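Local coordinates for Serine/threonine protein phosphatase Stp1 (Streptococcus agalactiae, PDB 2PK0), which removes phosphate from phosphoserine and phosphothreonine in proteins, as a magnesium-bound PP2C-family phosphatase that probably acts in bacterial signalling, at residues G198-L212 with N222-G234. Residues are numbered along the deposited sequence; the frame is centred on the assembly and turned at random.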
loop_
_atom_site.group_PDB
_atom_site.type_symbol
_atom_site.label_atom_id
_atom_site.label_comp_id
_atom_site.label_asym_id
_atom_site.label_seq_id
_atom_site.Cartn_x
_atom_site.Cartn_y
_atom_site.Cartn_z
ATOM N N GLY A 198 6.981 -6.632 -2.197
ATOM C CA GLY A 198 7.721 -7.216 -3.299
ATOM C C GLY A 198 8.568 -6.229 -4.081
ATOM O O GLY A 198 9.524 -6.622 -4.742
ATOM N N LEU A 199 8.218 -4.949 -4.022
ATOM C CA LEU A 199 9.058 -3.930 -4.614
ATOM C C LEU A 199 10.237 -3.675 -3.695
ATOM O O LEU A 199 11.389 -3.897 -4.063
ATOM C CB LEU A 199 8.295 -2.628 -4.862
ATOM C CG LEU A 199 9.140 -1.626 -5.670
ATOM C CD1 LEU A 199 9.260 -2.099 -7.105
ATOM C CD2 LEU A 199 8.569 -0.201 -5.621
ATOM N N THR A 200 9.933 -3.247 -2.478
ATOM C CA THR A 200 10.956 -2.794 -1.547
ATOM C C THR A 200 11.815 -3.888 -0.883
ATOM O O THR A 200 12.846 -3.579 -0.283
ATOM C CB THR A 200 10.325 -1.909 -0.485
ATOM O OG1 THR A 200 9.061 -2.470 -0.124
ATOM C CG2 THR A 200 10.101 -0.492 -1.046
ATOM N N ASN A 201 11.412 -5.153 -0.982
ATOM C CA ASN A 201 12.311 -6.227 -0.568
ATOM C C ASN A 201 13.390 -6.475 -1.613
ATOM O O ASN A 201 14.468 -6.936 -1.290
ATOM C CB ASN A 201 11.557 -7.526 -0.289
ATOM C CG ASN A 201 10.665 -7.444 0.953
ATOM O OD1 ASN A 201 10.796 -6.540 1.800
ATOM N ND2 ASN A 201 9.741 -8.386 1.056
ATOM N N MET A 202 13.088 -6.161 -2.870
ATOM C CA MET A 202 14.018 -6.353 -3.970
ATOM C C MET A 202 14.832 -5.094 -4.312
ATOM O O MET A 202 15.975 -5.196 -4.734
ATOM C CB MET A 202 13.271 -6.854 -5.202
ATOM C CG MET A 202 12.560 -8.199 -5.037
ATOM S SD MET A 202 13.597 -9.635 -4.635
ATOM C CE MET A 202 13.124 -9.939 -2.928
ATOM N N LEU A 203 14.257 -3.911 -4.112
ATOM C CA LEU A 203 14.920 -2.634 -4.469
ATOM C C LEU A 203 15.206 -1.786 -3.247
ATOM O O LEU A 203 14.389 -1.718 -2.343
ATOM C CB LEU A 203 13.999 -1.783 -5.326
ATOM C CG LEU A 203 14.001 -1.901 -6.834
ATOM C CD1 LEU A 203 13.982 -3.333 -7.284
ATOM C CD2 LEU A 203 12.818 -1.153 -7.410
ATOM N N SER A 204 16.340 -1.107 -3.226
ATOM C CA SER A 204 16.573 -0.121 -2.183
ATOM C C SER A 204 15.800 1.171 -2.497
ATOM O O SER A 204 15.369 1.382 -3.629
ATOM C CB SER A 204 18.066 0.174 -2.044
ATOM O OG SER A 204 18.477 1.123 -3.011
ATOM N N ASN A 205 15.615 2.027 -1.495
ATOM C CA ASN A 205 14.922 3.302 -1.691
ATOM C C ASN A 205 15.555 4.168 -2.780
ATOM O O ASN A 205 14.874 4.709 -3.663
ATOM C CB ASN A 205 14.895 4.069 -0.378
ATOM C CG ASN A 205 14.177 3.311 0.720
ATOM O OD1 ASN A 205 13.457 2.341 0.455
ATOM N ND2 ASN A 205 14.360 3.751 1.962
ATOM N N ALA A 206 16.874 4.257 -2.726
ATOM C CA ALA A 206 17.631 5.008 -3.701
ATOM C C ALA A 206 17.511 4.416 -5.115
ATOM O O ALA A 206 17.440 5.174 -6.082
ATOM C CB ALA A 206 19.057 5.115 -3.264
ATOM N N ASP A 207 17.433 3.080 -5.220
ATOM C CA ASP A 207 17.135 2.390 -6.488
ATOM C C ASP A 207 15.812 2.848 -7.102
ATOM O O ASP A 207 15.726 3.031 -8.319
ATOM C CB ASP A 207 17.091 0.865 -6.311
ATOM C CG ASP A 207 18.454 0.260 -5.977
ATOM O OD1 ASP A 207 19.497 0.850 -6.343
ATOM O OD2 ASP A 207 18.480 -0.811 -5.331
ATOM N N ILE A 208 14.787 3.009 -6.256
ATOM C CA ILE A 208 13.450 3.439 -6.679
ATOM C C ILE A 208 13.546 4.877 -7.136
ATOM O O ILE A 208 13.070 5.219 -8.219
ATOM C CB ILE A 208 12.412 3.317 -5.533
ATOM C CG1 ILE A 208 12.256 1.860 -5.107
ATOM C CG2 ILE A 208 11.048 3.874 -5.933
ATOM C CD1 ILE A 208 11.493 1.688 -3.822
ATOM N N ALA A 209 14.211 5.699 -6.320
ATOM C CA ALA A 209 14.471 7.116 -6.642
ATOM C C ALA A 209 15.202 7.292 -7.977
ATOM O O ALA A 209 14.920 8.213 -8.734
ATOM C CB ALA A 209 15.245 7.772 -5.527
ATOM N N THR A 210 16.117 6.377 -8.266
ATOM C CA THR A 210 16.872 6.379 -9.509
ATOM C C THR A 210 15.986 6.135 -10.724
ATOM O O THR A 210 16.124 6.822 -11.739
ATOM C CB THR A 210 17.994 5.337 -9.426
ATOM O OG1 THR A 210 19.040 5.876 -8.618
ATOM C CG2 THR A 210 18.547 4.933 -10.815
ATOM N N VAL A 211 15.058 5.184 -10.612
ATOM C CA VAL A 211 14.219 4.810 -11.744
ATOM C C VAL A 211 13.314 5.977 -12.118
ATOM O O VAL A 211 13.111 6.288 -13.290
ATOM C CB VAL A 211 13.377 3.556 -11.439
ATOM C CG1 VAL A 211 12.321 3.331 -12.505
ATOM C CG2 VAL A 211 14.258 2.323 -11.318
ATOM N N LEU A 212 12.839 6.679 -11.101
ATOM C CA LEU A 212 11.863 7.727 -11.310
ATOM C C LEU A 212 12.481 9.040 -11.752
ATOM O O LEU A 212 11.757 9.952 -12.130
ATOM C CB LEU A 212 11.050 7.927 -10.041
ATOM C CG LEU A 212 10.285 6.726 -9.474
ATOM C CD1 LEU A 212 9.528 7.189 -8.244
ATOM C CD2 LEU A 212 9.334 6.102 -10.515
ATOM N N ASN A 222 7.047 2.718 -14.094
ATOM C CA ASN A 222 6.436 1.688 -13.280
ATOM C C ASN A 222 6.820 0.320 -13.814
ATOM O O ASN A 222 7.093 -0.592 -13.038
ATOM C CB ASN A 222 4.919 1.855 -13.282
ATOM C CG ASN A 222 4.275 1.529 -11.930
ATOM O OD1 ASN A 222 4.832 0.791 -11.110
ATOM N ND2 ASN A 222 3.083 2.080 -11.706
ATOM N N GLN A 223 6.874 0.193 -15.139
ATOM C CA GLN A 223 7.333 -1.032 -15.801
ATOM C C GLN A 223 8.795 -1.320 -15.468
ATOM O O GLN A 223 9.158 -2.458 -15.198
ATOM C CB GLN A 223 7.109 -0.955 -17.326
ATOM C CG GLN A 223 7.334 -2.270 -18.080
ATOM C CD GLN A 223 6.648 -3.461 -17.407
ATOM O OE1 GLN A 223 7.314 -4.336 -16.824
ATOM N NE2 GLN A 223 5.304 -3.490 -17.471
ATOM N N ASP A 224 9.616 -0.275 -15.439
ATOM C CA ASP A 224 11.027 -0.403 -15.067
ATOM C C ASP A 224 11.235 -0.822 -13.625
ATOM O O ASP A 224 12.208 -1.481 -13.313
ATOM C CB ASP A 224 11.764 0.920 -15.280
ATOM C CG ASP A 224 12.049 1.212 -16.733
ATOM O OD1 ASP A 224 11.792 0.351 -17.595
ATOM O OD2 ASP A 224 12.550 2.313 -17.009
ATOM N N LEU A 225 10.327 -0.418 -12.752
ATOM C CA LEU A 225 10.375 -0.786 -11.343
ATOM C C LEU A 225 10.141 -2.281 -11.141
ATOM O O LEU A 225 10.844 -2.910 -10.349
ATOM C CB LEU A 225 9.347 0.012 -10.539
ATOM C CG LEU A 225 9.644 1.471 -10.182
ATOM C CD1 LEU A 225 8.487 2.062 -9.382
ATOM C CD2 LEU A 225 10.910 1.585 -9.377
ATOM N N ILE A 226 9.176 -2.857 -11.861
ATOM C CA ILE A 226 8.886 -4.270 -11.648
ATOM C C ILE A 226 9.886 -5.170 -12.371
ATOM O O ILE A 226 10.195 -6.268 -11.892
ATOM C CB ILE A 226 7.375 -4.661 -11.897
ATOM C CG1 ILE A 226 7.036 -4.710 -13.379
ATOM C CG2 ILE A 226 6.414 -3.707 -11.163
ATOM C CD1 ILE A 226 7.229 -6.049 -14.021
ATOM N N THR A 227 10.389 -4.694 -13.515
ATOM C CA THR A 227 11.428 -5.391 -14.280
ATOM C C THR A 227 12.668 -5.529 -13.417
ATOM O O THR A 227 13.189 -6.631 -13.252
ATOM C CB THR A 227 11.781 -4.625 -15.574
ATOM O OG1 THR A 227 10.625 -4.557 -16.414
ATOM C CG2 THR A 227 12.915 -5.305 -16.348
ATOM N N LEU A 228 13.096 -4.415 -12.821
ATOM C CA LEU A 228 14.212 -4.422 -11.873
ATOM C C LEU A 228 13.967 -5.306 -10.648
ATOM O O LEU A 228 14.866 -6.014 -10.214
ATOM C CB LEU A 228 14.558 -2.997 -11.423
ATOM C CG LEU A 228 15.834 -2.879 -10.588
ATOM C CD1 LEU A 228 17.021 -3.507 -11.319
ATOM C CD2 LEU A 228 16.124 -1.439 -10.202
ATOM N N ALA A 229 12.746 -5.284 -10.117
ATOM C CA ALA A 229 12.415 -6.115 -8.977
ATOM C C ALA A 229 12.480 -7.592 -9.341
ATOM O O ALA A 229 12.884 -8.425 -8.531
ATOM C CB ALA A 229 11.065 -5.739 -8.419
ATOM N N ASN A 230 12.107 -7.905 -10.574
ATOM C CA ASN A 230 12.240 -9.264 -11.083
ATOM C C ASN A 230 13.705 -9.656 -11.278
ATOM O O ASN A 230 14.089 -10.781 -10.917
ATOM C CB ASN A 230 11.434 -9.438 -12.379
ATOM C CG ASN A 230 9.944 -9.580 -12.119
ATOM O OD1 ASN A 230 9.549 -10.220 -11.151
ATOM N ND2 ASN A 230 9.113 -8.990 -12.977
ATOM N N HIS A 231 14.513 -8.732 -11.819
ATOM C CA HIS A 231 15.934 -8.973 -12.032
ATOM C C HIS A 231 16.639 -9.218 -10.721
ATOM O O HIS A 231 17.496 -10.074 -10.640
ATOM C CB HIS A 231 16.626 -7.815 -12.754
ATOM C CG HIS A 231 16.487 -7.858 -14.247
ATOM N ND1 HIS A 231 16.803 -8.972 -14.994
ATOM C CD2 HIS A 231 16.084 -6.916 -15.133
ATOM C CE1 HIS A 231 16.585 -8.723 -16.274
ATOM N NE2 HIS A 231 16.144 -7.482 -16.384
ATOM N N ARG A 232 16.257 -8.491 -9.682
ATOM C CA ARG A 232 16.790 -8.733 -8.343
ATOM C C ARG A 232 16.317 -10.032 -7.708
ATOM O O ARG A 232 16.859 -10.443 -6.689
ATOM C CB ARG A 232 16.437 -7.584 -7.406
ATOM C CG ARG A 232 17.020 -6.249 -7.815
ATOM C CD ARG A 232 18.528 -6.229 -7.765
ATOM N NE ARG A 232 19.038 -4.924 -8.188
ATOM C CZ ARG A 232 19.171 -3.875 -7.377
ATOM N NH1 ARG A 232 19.645 -2.726 -7.847
ATOM N NH2 ARG A 232 18.831 -3.977 -6.092
ATOM N N GLY A 233 15.306 -10.678 -8.277
ATOM C CA GLY A 233 14.882 -11.982 -7.757
ATOM C C GLY A 233 13.421 -12.313 -7.972
ATOM O O GLY A 233 13.070 -13.480 -8.246
ATOM N N GLY A 234 12.574 -11.288 -7.846
ATOM C CA GLY A 234 11.130 -11.431 -8.017
ATOM C C GLY A 234 10.452 -12.419 -7.072
ATOM O O GLY A 234 9.452 -13.041 -7.438
#
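Leu225 is a knob in a hole formed by Leu199, Ile208, Val211 and Leu212. Its CD2 meets Val211 CB at 3.8 Å, while CD1 turns to Leu212 CD2. Leu199 CD1 lies against Leu225 CB at 4.0 Å; with CG anti to the backbone N (chi1 -172°), the leucine end swings toward helix 222-231. Leu203 crosses Leu225 at about a right angle. Leu203 CD1 rests on the helix backbone, 3.6 Å from Ala229 CA, and also touches Leu228 CG. Met202 lies over the C-terminal end of the helix. Its bent chain brings CG to 3.5 Å from Ala229 O and SD to the Gly233-Gly234 turn, a Schellman motif.

The polar part is a salt bridge at the more open edge. Arg232 NH2 donates to Asp207 OD2 at 3.3 Å, from above a carboxylate plane turned 87° from the guanidinium; NH1 adds a weak bond to the same oxygen. Ser204 N reaches OD2 from the opposite face. Asp207 N bonds back to Ser204 OG at 3.1 Å, completing a capping box that starts helix 205-212. One carboxylate oxygen thus links the cap to Arg232.

The start of segment 198-212 lies near a metal: Gly198 follows Asp197, a magnesium ligand. Helices 205-212 and 222-231 run antiparallel but oblique, 142° between their directions, with a closest axis approach of 9.7 Å. Helix 222-231 also packs on strands 6-13 and 238-245, and Leu212 touches strand 191-195.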